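Local coordinates for protein putative metal-dependent hydrolase (Bacillus subtilis, PDB 6KNS) that binds zinc and calcium ions on a metallo-beta-lactamase fold and is probably a hydrolase, perhaps a tRNA 3'-processing endoribonuclease, at residues L29-G33 against D34-L38; A44-S47 against K48-G51; K81-G84 against S85-K89; R203-E207 against A208-E212. One frame throughout, in Å; residues are numbered along the deposited sequence.

Interaction 1: residues L29-G33 against D34-L38. With CA (calcium ion), chain F.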
ATOM      1  N   LEU A  29       9.506   3.400 -12.156  1.00 20.99           N
ATOM      2  CA  LEU A  29      10.202   2.236 -12.655  1.00 20.71           C
ATOM      3  C   LEU A  29      11.221   2.680 -13.697  1.00 21.98           C
ATOM      4  O   LEU A  29      10.849   3.209 -14.744  1.00 21.38           O
ATOM      5  CB  LEU A  29       9.213   1.250 -13.259  1.00 20.81           C
ATOM      6  CG  LEU A  29       9.757   0.065 -14.078  1.00 20.48           C
ATOM      7  CD1 LEU A  29      10.626  -0.877 -13.270  1.00 19.70           C
ATOM      8  CD2 LEU A  29       8.592  -0.704 -14.641  1.00 17.78           C
ATOM      9  N   PHE A  30      12.501   2.433 -13.403  1.00 21.84           N
ATOM     10  CA  PHE A  30      13.584   2.717 -14.328  1.00 22.02           C
ATOM     11  C   PHE A  30      14.103   1.426 -14.913  1.00 22.58           C
ATOM     12  O   PHE A  30      14.462   0.526 -14.184  1.00 23.15           O
ATOM     13  CB  PHE A  30      14.721   3.411 -13.596  1.00 22.82           C
ATOM     14  CG  PHE A  30      14.449   4.851 -13.261  1.00 20.83           C
ATOM     15  CD1 PHE A  30      13.508   5.186 -12.327  1.00 19.93           C
ATOM     16  CD2 PHE A  30      15.163   5.866 -13.896  1.00 23.44           C
ATOM     17  CE1 PHE A  30      13.279   6.505 -12.017  1.00 21.84           C
ATOM     18  CE2 PHE A  30      14.949   7.182 -13.587  1.00 21.83           C
ATOM     19  CZ  PHE A  30      14.007   7.513 -12.662  1.00 21.84           C
ATOM     20  N   GLN A  31      14.153   1.340 -16.239  1.00 23.46           N
ATOM     21  CA  GLN A  31      14.583   0.133 -16.896  1.00 24.58           C
ATOM     22  C   GLN A  31      15.666   0.389 -17.883  1.00 26.19           C
ATOM     23  O   GLN A  31      15.661   1.395 -18.581  1.00 26.82           O
ATOM     24  CB  GLN A  31      13.413  -0.565 -17.595  1.00 24.30           C
ATOM     25  CG  GLN A  31      12.378  -1.123 -16.618  1.00 23.76           C
ATOM     26  CD  GLN A  31      11.175  -1.728 -17.335  1.00 26.44           C
ATOM     27  OE1 GLN A  31      10.359  -1.022 -17.976  1.00 25.51           O
ATOM     28  NE2 GLN A  31      11.078  -3.040 -17.261  1.00 24.47           N
ATOM     29  N   SER A  32      16.586  -0.565 -17.957  1.00 27.94           N
ATOM     30  CA  SER A  32      17.609  -0.587 -18.987  1.00 29.21           C
ATOM     31  C   SER A  32      17.964  -2.035 -19.352  1.00 30.81           C
ATOM     32  O   SER A  32      18.527  -2.777 -18.528  1.00 30.45           O
ATOM     33  CB  SER A  32      18.870   0.136 -18.485  1.00 30.03           C
ATOM     34  OG  SER A  32      19.889   0.126 -19.474  1.00 29.94           O
ATOM     35  N   GLY A  33      17.661  -2.425 -20.589  1.00 31.96           N
ATOM     36  CA  GLY A  33      17.859  -3.799 -21.026  1.00 33.48           C
ATOM     37  C   GLY A  33      17.065  -4.679 -20.093  1.00 32.98           C
ATOM     38  O   GLY A  33      15.906  -4.391 -19.860  1.00 32.70           O
ATOM     39  N   ASP A  34      17.694  -5.704 -19.506  1.00 33.74           N
ATOM     40  CA  ASP A  34      17.015  -6.588 -18.513  1.00 33.49           C
ATOM     41  C   ASP A  34      16.984  -6.068 -17.067  1.00 31.65           C
ATOM     42  O   ASP A  34      16.369  -6.693 -16.206  1.00 29.90           O
ATOM     43  CB  ASP A  34      17.650  -7.985 -18.486  1.00 35.14           C
ATOM     44  CG  ASP A  34      17.262  -8.824 -19.679  1.00 39.93           C
ATOM     45  OD1 ASP A  34      16.182  -8.556 -20.267  1.00 43.75           O
ATOM     46  OD2 ASP A  34      18.043  -9.760 -20.032  1.00 46.60           O
ATOM     47  N   TYR A  35      17.641  -4.938 -16.813  1.00 30.81           N
ATOM     48  CA  TYR A  35      17.684  -4.361 -15.474  1.00 29.63           C
ATOM     49  C   TYR A  35      16.459  -3.511 -15.180  1.00 28.02           C
ATOM     50  O   TYR A  35      16.043  -2.713 -16.035  1.00 26.90           O
ATOM     51  CB  TYR A  35      18.947  -3.522 -15.294  1.00 30.28           C
ATOM     52  CG  TYR A  35      19.307  -3.285 -13.849  1.00 29.04           C
ATOM     53  CD1 TYR A  35      18.981  -2.082 -13.236  1.00 27.67           C
ATOM     54  CD2 TYR A  35      19.982  -4.265 -13.097  1.00 29.16           C
ATOM     55  CE1 TYR A  35      19.299  -1.843 -11.928  1.00 28.10           C
ATOM     56  CE2 TYR A  35      20.312  -4.034 -11.754  1.00 29.45           C
ATOM     57  CZ  TYR A  35      19.954  -2.808 -11.186  1.00 28.71           C
ATOM     58  OH  TYR A  35      20.232  -2.505  -9.908  1.00 29.71           O
ATOM     59  N   SER A  36      15.920  -3.703 -13.961  1.00 26.40           N
ATOM     60  CA  SER A  36      14.764  -3.014 -13.446  1.00 26.24           C
ATOM     61  C   SER A  36      15.028  -2.450 -12.061  1.00 24.96           C
ATOM     62  O   SER A  36      15.310  -3.218 -11.144  1.00 24.18           O
ATOM     63  CB  SER A  36      13.575  -3.975 -13.321  1.00 26.04           C
ATOM     64  OG  SER A  36      13.073  -4.283 -14.611  1.00 31.35           O
ATOM     65  N   LEU A  37      14.874  -1.127 -11.933  1.00 23.40           N
ATOM     66  CA  LEU A  37      15.053  -0.409 -10.667  1.00 23.05           C
ATOM     67  C   LEU A  37      13.769   0.318 -10.281  1.00 22.02           C
ATOM     68  O   LEU A  37      13.246   1.083 -11.068  1.00 23.35           O
ATOM     69  CB  LEU A  37      16.169   0.636 -10.805  1.00 23.20           C
ATOM     70  CG  LEU A  37      16.479   1.581  -9.641  1.00 22.37           C
ATOM     71  CD1 LEU A  37      16.960   0.762  -8.450  1.00 21.06           C
ATOM     72  CD2 LEU A  37      17.494   2.703 -10.064  1.00 21.27           C
ATOM     73  N   LEU A  38      13.295   0.098  -9.069  1.00 20.99           N
ATOM     74  CA  LEU A  38      12.136   0.788  -8.571  1.00 20.65           C
ATOM     75  C   LEU A  38      12.630   1.903  -7.662  1.00 19.96           C
ATOM     76  O   LEU A  38      13.357   1.648  -6.714  1.00 21.08           O
ATOM     77  CB  LEU A  38      11.200  -0.162  -7.793  1.00 19.23           C
ATOM     78  CG  LEU A  38       9.977   0.531  -7.155  1.00 18.97           C
ATOM     79  CD1 LEU A  38       8.968   1.042  -8.164  1.00 16.82           C
ATOM     80  CD2 LEU A  38       9.266  -0.330  -6.099  1.00 18.78           C
TER
HETATM   81 CA    CA F 302      15.662  -8.312 -14.060  1.00 63.01          CA
HETATM   82  O   HOH W   1      14.174  -4.148 -17.709  1.00 34.43           O
HETATM   83  O   HOH W   2      13.975  -6.624 -14.928  1.00 35.22           O

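Interaction 2: residues A44-S47 against K48-G51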
ATOM      1  N   ALA A  44      -0.125   1.472  -2.995  1.00 16.78           N
ATOM      2  CA  ALA A  44      -0.631   0.871  -4.221  1.00 16.29           C
ATOM      3  C   ALA A  44       0.415   0.770  -5.343  1.00 16.32           C
ATOM      4  O   ALA A  44       0.068   0.424  -6.487  1.00 15.02           O
ATOM      5  CB  ALA A  44      -1.927   1.591  -4.741  1.00 15.91           C
ATOM      6  N   VAL A  45       1.687   0.991  -5.027  1.00 16.29           N
ATOM      7  CA  VAL A  45       2.716   0.927  -6.035  1.00 16.36           C
ATOM      8  C   VAL A  45       2.984  -0.508  -6.453  1.00 18.19           C
ATOM      9  O   VAL A  45       3.116  -0.776  -7.650  1.00 17.55           O
ATOM     10  CB  VAL A  45       3.979   1.664  -5.589  1.00 16.96           C
ATOM     11  CG1 VAL A  45       5.199   1.248  -6.462  1.00 15.74           C
ATOM     12  CG2 VAL A  45       3.670   3.162  -5.657  1.00 13.27           C
ATOM     13  N   LEU A  46       3.019  -1.445  -5.510  1.00 18.71           N
ATOM     14  CA  LEU A  46       3.228  -2.840  -5.913  1.00 20.27           C
ATOM     15  C   LEU A  46       2.134  -3.352  -6.805  1.00 20.99           C
ATOM     16  O   LEU A  46       2.409  -4.003  -7.841  1.00 21.94           O
ATOM     17  CB  LEU A  46       3.309  -3.775  -4.714  1.00 21.43           C
ATOM     18  CG  LEU A  46       4.621  -4.038  -4.025  1.00 23.55           C
ATOM     19  CD1 LEU A  46       4.500  -5.343  -3.103  1.00 21.15           C
ATOM     20  CD2 LEU A  46       5.751  -4.158  -5.060  1.00 23.04           C
ATOM     21  N   SER A  47       0.882  -3.072  -6.428  1.00 20.31           N
ATOM     22  CA  SER A  47      -0.246  -3.471  -7.241  1.00 19.53           C
ATOM     23  C   SER A  47      -0.105  -3.006  -8.702  1.00 20.55           C
ATOM     24  O   SER A  47      -0.332  -3.775  -9.658  1.00 21.13           O
ATOM     25  CB  SER A  47      -1.528  -2.921  -6.655  1.00 19.44           C
ATOM     26  OG  SER A  47      -2.674  -3.330  -7.388  1.00 18.12           O
ATOM     27  N   LYS A  48       0.255  -1.755  -8.878  1.00 19.91           N
ATOM     28  CA  LYS A  48       0.395  -1.186 -10.215  1.00 20.33           C
ATOM     29  C   LYS A  48       1.680  -1.668 -10.895  1.00 19.98           C
ATOM     30  O   LYS A  48       1.659  -1.982 -12.083  1.00 20.50           O
ATOM     31  CB  LYS A  48       0.321   0.339 -10.158  1.00 19.94           C
ATOM     32  CG  LYS A  48      -1.074   0.794  -9.722  1.00 22.84           C
ATOM     33  CD  LYS A  48      -1.462   2.125 -10.291  1.00 23.80           C
ATOM     34  CE  LYS A  48      -2.831   2.589  -9.760  1.00 23.86           C
ATOM     35  NZ  LYS A  48      -3.980   1.989 -10.455  1.00 19.31           N
ATOM     36  N   LEU A  49       2.769  -1.743 -10.138  1.00 19.31           N
ATOM     37  CA  LEU A  49       4.035  -2.236 -10.651  1.00 20.01           C
ATOM     38  C   LEU A  49       3.954  -3.614 -11.328  1.00 21.61           C
ATOM     39  O   LEU A  49       4.511  -3.808 -12.426  1.00 21.38           O
ATOM     40  CB  LEU A  49       5.096  -2.278  -9.571  1.00 19.50           C
ATOM     41  CG  LEU A  49       6.487  -2.812 -10.016  1.00 19.07           C
ATOM     42  CD1 LEU A  49       7.104  -1.911 -11.095  1.00 17.30           C
ATOM     43  CD2 LEU A  49       7.416  -2.957  -8.840  1.00 14.14           C
ATOM     44  N   PHE A  50       3.248  -4.556 -10.697  1.00 22.59           N
ATOM     45  CA  PHE A  50       3.214  -5.939 -11.203  1.00 23.43           C
ATOM     46  C   PHE A  50       2.501  -6.094 -12.528  1.00 24.33           C
ATOM     47  O   PHE A  50       2.531  -7.154 -13.125  1.00 25.14           O
ATOM     48  CB  PHE A  50       2.593  -6.869 -10.169  1.00 22.75           C
ATOM     49  CG  PHE A  50       3.409  -7.004  -8.908  1.00 23.15           C
ATOM     50  CD1 PHE A  50       4.771  -6.736  -8.905  1.00 22.59           C
ATOM     51  CD2 PHE A  50       2.831  -7.469  -7.748  1.00 23.96           C
ATOM     52  CE1 PHE A  50       5.529  -6.890  -7.807  1.00 22.47           C
ATOM     53  CE2 PHE A  50       3.603  -7.621  -6.596  1.00 23.00           C
ATOM     54  CZ  PHE A  50       4.952  -7.352  -6.633  1.00 23.76           C
ATOM     55  N   GLY A  51       1.823  -5.045 -12.958  1.00 24.42           N
ATOM     56  CA  GLY A  51       1.234  -5.031 -14.267  1.00 25.38           C
ATOM     57  C   GLY A  51       2.271  -4.744 -15.332  1.00 25.76           C
ATOM     58  O   GLY A  51       2.000  -5.011 -16.497  1.00 26.13           O
TER

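Interaction 3: residues K81-G84 against S85-K89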
ATOM      1  N   LYS A  81       8.611 -11.401  -2.098  1.00 19.90           N
ATOM      2  CA  LYS A  81       9.854 -12.133  -2.273  1.00 21.06           C
ATOM      3  C   LYS A  81       9.826 -13.446  -1.512  1.00 22.00           C
ATOM      4  O   LYS A  81      10.260 -14.477  -2.037  1.00 21.02           O
ATOM      5  CB  LYS A  81      11.054 -11.288  -1.847  1.00 20.96           C
ATOM      6  CG  LYS A  81      11.326 -10.093  -2.801  1.00 21.97           C
ATOM      7  CD  LYS A  81      11.757 -10.514  -4.199  1.00 22.73           C
ATOM      8  CE  LYS A  81      13.069 -11.256  -4.141  1.00 23.43           C
ATOM      9  NZ  LYS A  81      13.466 -11.706  -5.473  1.00 24.51           N
ATOM     10  N   GLN A  82       9.293 -13.425  -0.291  1.00 22.28           N
ATOM     11  CA  GLN A  82       9.156 -14.669   0.447  1.00 24.62           C
ATOM     12  C   GLN A  82       8.267 -15.694  -0.264  1.00 24.31           C
ATOM     13  O   GLN A  82       8.603 -16.871  -0.337  1.00 24.91           O
ATOM     14  CB  GLN A  82       8.639 -14.433   1.852  1.00 25.04           C
ATOM     15  CG  GLN A  82       8.641 -15.688   2.762  1.00 27.70           C
ATOM     16  CD  GLN A  82       8.328 -15.308   4.202  1.00 31.92           C
ATOM     17  OE1 GLN A  82       7.702 -14.278   4.451  1.00 35.57           O
ATOM     18  NE2 GLN A  82       8.793 -16.107   5.158  1.00 37.58           N
ATOM     19  N   VAL A  83       7.135 -15.261  -0.791  1.00 23.47           N
ATOM     20  CA  VAL A  83       6.270 -16.202  -1.493  1.00 24.03           C
ATOM     21  C   VAL A  83       6.967 -16.713  -2.773  1.00 24.57           C
ATOM     22  O   VAL A  83       6.902 -17.905  -3.060  1.00 25.03           O
ATOM     23  CB  VAL A  83       4.918 -15.610  -1.786  1.00 24.48           C
ATOM     24  CG1 VAL A  83       4.168 -16.499  -2.843  1.00 25.70           C
ATOM     25  CG2 VAL A  83       4.131 -15.437  -0.446  1.00 23.97           C
ATOM     26  N   GLY A  84       7.684 -15.836  -3.482  1.00 24.20           N
ATOM     27  CA  GLY A  84       8.487 -16.248  -4.645  1.00 25.62           C
ATOM     28  C   GLY A  84       9.457 -17.377  -4.355  1.00 27.59           C
ATOM     29  O   GLY A  84       9.561 -18.351  -5.107  1.00 27.87           O
ATOM     30  N   SER A  85      10.134 -17.282  -3.221  1.00 28.31           N
ATOM     31  CA  SER A  85      11.078 -18.318  -2.816  1.00 30.20           C
ATOM     32  C   SER A  85      10.361 -19.604  -2.471  1.00 30.80           C
ATOM     33  O   SER A  85      10.785 -20.664  -2.860  1.00 32.49           O
ATOM     34  CB  SER A  85      11.933 -17.830  -1.638  1.00 30.11           C
ATOM     35  OG  SER A  85      12.260 -18.886  -0.756  1.00 33.93           O
ATOM     36  N   PHE A  86       9.262 -19.513  -1.747  1.00 31.46           N
ATOM     37  CA  PHE A  86       8.435 -20.684  -1.410  1.00 32.44           C
ATOM     38  C   PHE A  86       7.922 -21.428  -2.682  1.00 32.89           C
ATOM     39  O   PHE A  86       7.891 -22.647  -2.728  1.00 32.12           O
ATOM     40  CB  PHE A  86       7.279 -20.216  -0.504  1.00 32.31           C
ATOM     41  CG  PHE A  86       6.164 -21.221  -0.327  1.00 34.96           C
ATOM     42  CD1 PHE A  86       6.342 -22.328   0.490  1.00 37.83           C
ATOM     43  CD2 PHE A  86       4.918 -21.017  -0.941  1.00 36.14           C
ATOM     44  CE1 PHE A  86       5.296 -23.256   0.674  1.00 39.82           C
ATOM     45  CE2 PHE A  86       3.871 -21.935  -0.781  1.00 38.86           C
ATOM     46  CZ  PHE A  86       4.057 -23.054   0.028  1.00 40.15           C
ATOM     47  N   LEU A  87       7.569 -20.672  -3.720  1.00 32.96           N
ATOM     48  CA  LEU A  87       7.142 -21.242  -5.001  1.00 33.86           C
ATOM     49  C   LEU A  87       8.309 -21.687  -5.934  1.00 36.13           C
ATOM     50  O   LEU A  87       8.052 -22.184  -7.036  1.00 35.48           O
ATOM     51  CB  LEU A  87       6.218 -20.241  -5.730  1.00 32.37           C
ATOM     52  CG  LEU A  87       4.905 -19.874  -5.004  1.00 31.98           C
ATOM     53  CD1 LEU A  87       4.061 -18.802  -5.747  1.00 27.12           C
ATOM     54  CD2 LEU A  87       4.037 -21.084  -4.671  1.00 31.27           C
ATOM     55  N   GLY A  88       9.569 -21.492  -5.511  1.00 37.88           N
ATOM     56  CA  GLY A  88      10.748 -21.851  -6.325  1.00 40.21           C
ATOM     57  C   GLY A  88      11.155 -20.864  -7.419  1.00 41.83           C
ATOM     58  O   GLY A  88      11.816 -21.230  -8.374  1.00 43.17           O
ATOM     59  N   LYS A  89      10.787 -19.606  -7.315  1.00 43.22           N
ATOM     60  CA  LYS A  89      10.977 -18.699  -8.457  1.00 45.42           C
ATOM     61  C   LYS A  89      12.356 -17.983  -8.502  1.00 47.80           C
ATOM     62  O   LYS A  89      12.525 -16.981  -9.238  1.00 48.21           O
ATOM     63  CB  LYS A  89       9.870 -17.640  -8.459  1.00 44.32           C
ATOM     64  CG  LYS A  89       8.476 -18.215  -8.522  1.00 44.58           C
ATOM     65  CD  LYS A  89       7.480 -17.199  -9.097  1.00 43.73           C
ATOM     66  CE  LYS A  89       6.061 -17.658  -8.841  1.00 43.71           C
ATOM     67  NZ  LYS A  89       5.067 -16.698  -9.312  1.00 40.96           N
TER

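Interaction 4: residues R203-E207 against A208-E212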
ATOM      1  N   ARG A 203      11.415  26.806 -12.429  1.00 28.90           N
ATOM      2  CA  ARG A 203      12.643  27.537 -12.277  1.00 30.17           C
ATOM      3  C   ARG A 203      13.815  26.585 -12.353  1.00 29.81           C
ATOM      4  O   ARG A 203      14.810  26.877 -13.013  1.00 30.49           O
ATOM      5  CB  ARG A 203      12.638  28.275 -10.943  1.00 30.77           C
ATOM      6  CG  ARG A 203      13.966  28.953 -10.655  1.00 34.08           C
ATOM      7  CD  ARG A 203      13.881  29.897  -9.477  1.00 36.49           C
ATOM      8  NE  ARG A 203      15.113  30.706  -9.395  1.00 39.97           N
ATOM      9  CZ  ARG A 203      15.552  31.344  -8.318  1.00 41.44           C
ATOM     10  NH1 ARG A 203      14.898  31.277  -7.170  1.00 40.02           N
ATOM     11  NH2 ARG A 203      16.678  32.052  -8.396  1.00 44.96           N
ATOM     12  N   ILE A 204      13.681  25.426 -11.714  1.00 28.68           N
ATOM     13  CA  ILE A 204      14.759  24.430 -11.731  1.00 28.74           C
ATOM     14  C   ILE A 204      15.008  23.933 -13.142  1.00 28.98           C
ATOM     15  O   ILE A 204      16.153  23.949 -13.607  1.00 30.92           O
ATOM     16  CB  ILE A 204      14.542  23.240 -10.795  1.00 26.85           C
ATOM     17  CG1 ILE A 204      14.500  23.684  -9.325  1.00 27.60           C
ATOM     18  CG2 ILE A 204      15.673  22.280 -10.964  1.00 25.33           C
ATOM     19  CD1 ILE A 204      13.823  22.654  -8.332  1.00 25.50           C
ATOM     20  N   ALA A 205      13.951  23.545 -13.839  1.00 27.91           N
ATOM     21  CA  ALA A 205      14.070  23.064 -15.210  1.00 27.91           C
ATOM     22  C   ALA A 205      14.731  24.163 -16.071  1.00 29.67           C
ATOM     23  O   ALA A 205      15.602  23.893 -16.900  1.00 29.62           O
ATOM     24  CB  ALA A 205      12.704  22.714 -15.750  1.00 26.16           C
ATOM     25  N   LYS A 206      14.317  25.406 -15.846  1.00 30.80           N
ATOM     26  CA  LYS A 206      14.805  26.526 -16.658  1.00 33.07           C
ATOM     27  C   LYS A 206      16.292  26.733 -16.442  1.00 34.05           C
ATOM     28  O   LYS A 206      17.072  26.643 -17.383  1.00 34.53           O
ATOM     29  CB  LYS A 206      14.057  27.830 -16.354  1.00 33.42           C
ATOM     30  CG  LYS A 206      14.719  29.054 -16.997  1.00 36.66           C
ATOM     31  CD  LYS A 206      13.911  30.309 -16.763  1.00 39.23           C
ATOM     32  CE  LYS A 206      14.501  31.467 -17.543  1.00 42.10           C
ATOM     33  NZ  LYS A 206      14.115  32.724 -16.871  1.00 43.90           N
ATOM     34  N   GLU A 207      16.680  26.981 -15.198  1.00 34.50           N
ATOM     35  CA  GLU A 207      18.069  27.358 -14.920  1.00 36.35           C
ATOM     36  C   GLU A 207      19.032  26.193 -15.086  1.00 35.77           C
ATOM     37  O   GLU A 207      20.201  26.408 -15.366  1.00 35.44           O
ATOM     38  CB  GLU A 207      18.185  27.985 -13.544  1.00 37.04           C
ATOM     39  CG  GLU A 207      17.422  29.274 -13.487  1.00 41.07           C
ATOM     40  CD  GLU A 207      17.761  30.120 -12.300  1.00 46.49           C
ATOM     41  OE1 GLU A 207      18.961  30.209 -11.966  1.00 52.75           O
ATOM     42  OE2 GLU A 207      16.831  30.722 -11.708  1.00 49.78           O
ATOM     43  N   ALA A 208      18.528  24.964 -14.951  1.00 33.81           N
ATOM     44  CA  ALA A 208      19.360  23.767 -15.169  1.00 34.12           C
ATOM     45  C   ALA A 208      19.494  23.429 -16.662  1.00 34.53           C
ATOM     46  O   ALA A 208      20.307  22.596 -17.040  1.00 34.81           O
ATOM     47  CB  ALA A 208      18.786  22.585 -14.427  1.00 31.61           C
ATOM     48  N   GLY A 209      18.681  24.047 -17.508  1.00 34.75           N
ATOM     49  CA  GLY A 209      18.562  23.597 -18.908  1.00 34.97           C
ATOM     50  C   GLY A 209      18.066  22.153 -19.026  1.00 33.58           C
ATOM     51  O   GLY A 209      18.628  21.369 -19.749  1.00 34.56           O
ATOM     52  N   ALA A 210      17.034  21.779 -18.287  1.00 31.54           N
ATOM     53  CA  ALA A 210      16.486  20.426 -18.399  1.00 30.29           C
ATOM     54  C   ALA A 210      15.839  20.230 -19.771  1.00 30.24           C
ATOM     55  O   ALA A 210      15.217  21.142 -20.301  1.00 30.92           O
ATOM     56  CB  ALA A 210      15.484  20.161 -17.281  1.00 28.01           C
ATOM     57  N   GLY A 211      16.000  19.043 -20.341  1.00 30.26           N
ATOM     58  CA  GLY A 211      15.381  18.711 -21.606  1.00 30.85           C
ATOM     59  C   GLY A 211      13.867  18.788 -21.537  1.00 30.44           C
ATOM     60  O   GLY A 211      13.212  19.219 -22.476  1.00 30.49           O
ATOM     61  N   GLU A 212      13.299  18.328 -20.431  1.00 29.96           N
ATOM     62  CA  GLU A 212      11.880  18.466 -20.218  1.00 29.48           C
ATOM     63  C   GLU A 212      11.552  18.276 -18.748  1.00 27.75           C
ATOM     64  O   GLU A 212      12.404  17.807 -17.987  1.00 28.36           O
ATOM     65  CB  GLU A 212      11.096  17.476 -21.081  1.00 30.45           C
ATOM     66  CG  GLU A 212      11.135  16.034 -20.618  1.00 31.04           C
ATOM     67  CD  GLU A 212      10.414  15.103 -21.569  1.00 30.22           C
ATOM     68  OE1 GLU A 212      11.054  14.752 -22.569  1.00 32.40           O
ATOM     69  OE2 GLU A 212       9.251  14.702 -21.300  1.00 28.48           O
TER

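Interaction 1: residues L29-G33 against D34-L38
At the edge of the Phe30 ring, near its plane, lies the carbonyl oxygen of Leu37; beyond the pair, Met7, Val9 and Phe131 pack on this phenyl group, a buried place that suits an aromatic. Phe30 CB sits 4.2 Å from Leu37 CB. The Tyr35 ring leads away from the partner strand towards Asp59 and Phe131, because CG is anti to the backbone N (chi1 -160°), while Tyr35 CB rests 3.3 Å from Ser32 O. These residues belong to a beta hairpin closed by a type II' turn from Ser32 to Tyr35, whose first inner position is Gly33, with the positive phi (57°) that glycine adopts readily. Phe30 N and Leu37 O form one of a reciprocal pair of bonds, 2.8 Å long, and Ser32 and Tyr35 are paired likewise. On the other face Gln31 NE2 lies 3.5 Å from Ser36 OG. One water donates to Gly33 O and Tyr35 O and accepts from Ser36 OG, tying turn to strand. A second water, unusually close to Ser36 OG, also binds the calcium ion, which takes Asp34 O at 2.8 Å, with the backbone oxygen of Lys57 and Asp59 OD2 completing the protein ligands.

Interaction 2: residues A44-S47 against K48-G51
Lys48, Leu46 and Phe50 carry this one-turn contact. Lys48 reaches back to Ala44 twice: its backbone N donates to Ala44 O at 3.2 Å, and its CG lies 3.5 Å from the same oxygen, since chi1 of -66° sets CG beside the backbone N. Only the base of the lysine chain, CB and CG, lies against the first turn, while the amine goes elsewhere; a bend at chi4 (-81°) accompanies the delivery of NZ to the carbonyl of Asn22. Leu46 and Phe50, one turn apart, lie side by side and point the same way. Leu46 CD2 is the branch that touches, 3.6 Å from Phe50 CZ, a methyl beside the outer edge of the ring at CZ and CE1. Nearer the backbone, Leu46 O stands over one face of the Phe50 ring, offset toward its rim and 3.3 Å from CG, and also accepts the bond from Phe50 N at 3.0 Å. The short helix, with Ala44 at its N-cap position, is the helical link of a beta-alpha-beta crossover between the parallel strands 35-39 and 60-62. Leu49, whose N binds Val45 O at 2.7 Å, is buried with Val45 against Ile12, where branched apolar residues fit. Leu46 and Phe50 also meet Pro19 of the second subunit, and serine, small and polar, suits the close dimer contact in which Ser47 OG is hydrogen-bonded to Glu23 O of that subunit.

Interaction 3: residues K81-G84 against S85-K89
From Lys81 to Phe86 the backbone is helical, with Ser85 N bonded to Lys81 O (3.0 Å) and Leu87 N to Val83 O (2.9 Å), and it then turns off through Gly88, whose phi is +80°. Beside the backbone, Val83 and Leu87 lie next to each other and point the same way: Val83 CG1 is 3.7 Å from Leu87 CD1, and Leu87 CG comes within 3.4 Å of Val83 O. Chi1 of -62° places that CG beside its own backbone N, on the side where the preceding turn lies. The ending is a Schellman motif: Lys89 N reaches Gly84 O at 2.8 Å, enclosing the inner bond from Gly88 N to Ser85 O, 3.0 Å long. Glycine tolerates the positive phi at Gly88 because it has no CB to crowd the chain. Lys89 CB, 3.4 Å from Gly84 O, and CG stay near that oxygen, and the extended chain beyond them leads off, as befits a charged residue at the surface. Phe86 and Leu87, apolar though near the surface, have partners in the second subunit: Phe184 of that subunit packs on Phe86, its Phe221 on Leu87 and its Phe18 on Val83. Back within the chain, Gln82 OE1 is hydrogen-bonded to Tyr111 OH.

Interaction 4: residues R203-E207 against A208-E212
Ala205 and Ala210 form the close-packed side of this helix end, their CB atoms 4.1 Å apart and both against Leu178 of the neighbouring strand 177-181. Alanine suits both places: a small methyl lets the chain fold back tightly over the last turn. Ala208 is buried too, its CB only 3.1 Å from Ile204 O, while its N donates to that same oxygen at 2.9 Å. Helix 198-208 closes here in a Schellman motif: Ala210 N bonds to Ala205 O at 2.9 Å, and inside it Gly209 N bonds to Lys206 O at 3.1 Å. Gly209, exposed and with a phi of +60°, makes the reversal that sends the chain towards strand 212-216. The solvent side is looser and charged. There Arg203 and Glu207, one turn apart, form a salt bridge: the NE hydrogen of Arg203 points almost straight at Glu207 OE2, 2.9 Å away. The oxygen lies in the guanidinium plane, whereas the NE approaches on the syn side of the carboxylate but 34° out of its plane. Glu207 is extended beyond CG, which lets the carboxylate reach its partner. Lys206, also exposed, has an extended chain.

How the interactions relate
All four contacts are local and follow one another along the chain, so none nests within or crosses another. Interaction 1 closes the hairpin of strands 27-32 and 35-39; the chain then enters interaction 2, the short helix leading to strand 60-62. These two touch: Leu29 packs on Leu49, and Leu38 on Leu49 and Val45, joining sheet to helix. Interaction 3 ends helix 74-86 at the surface, about 7 Å from interaction 2 at the nearest atoms, and both meet the second subunit. Interaction 4 ends helix 198-208 beside the other sheet, across the chain's centre from interactions 2 and 3, its centre about 44 Å from that of interaction 3.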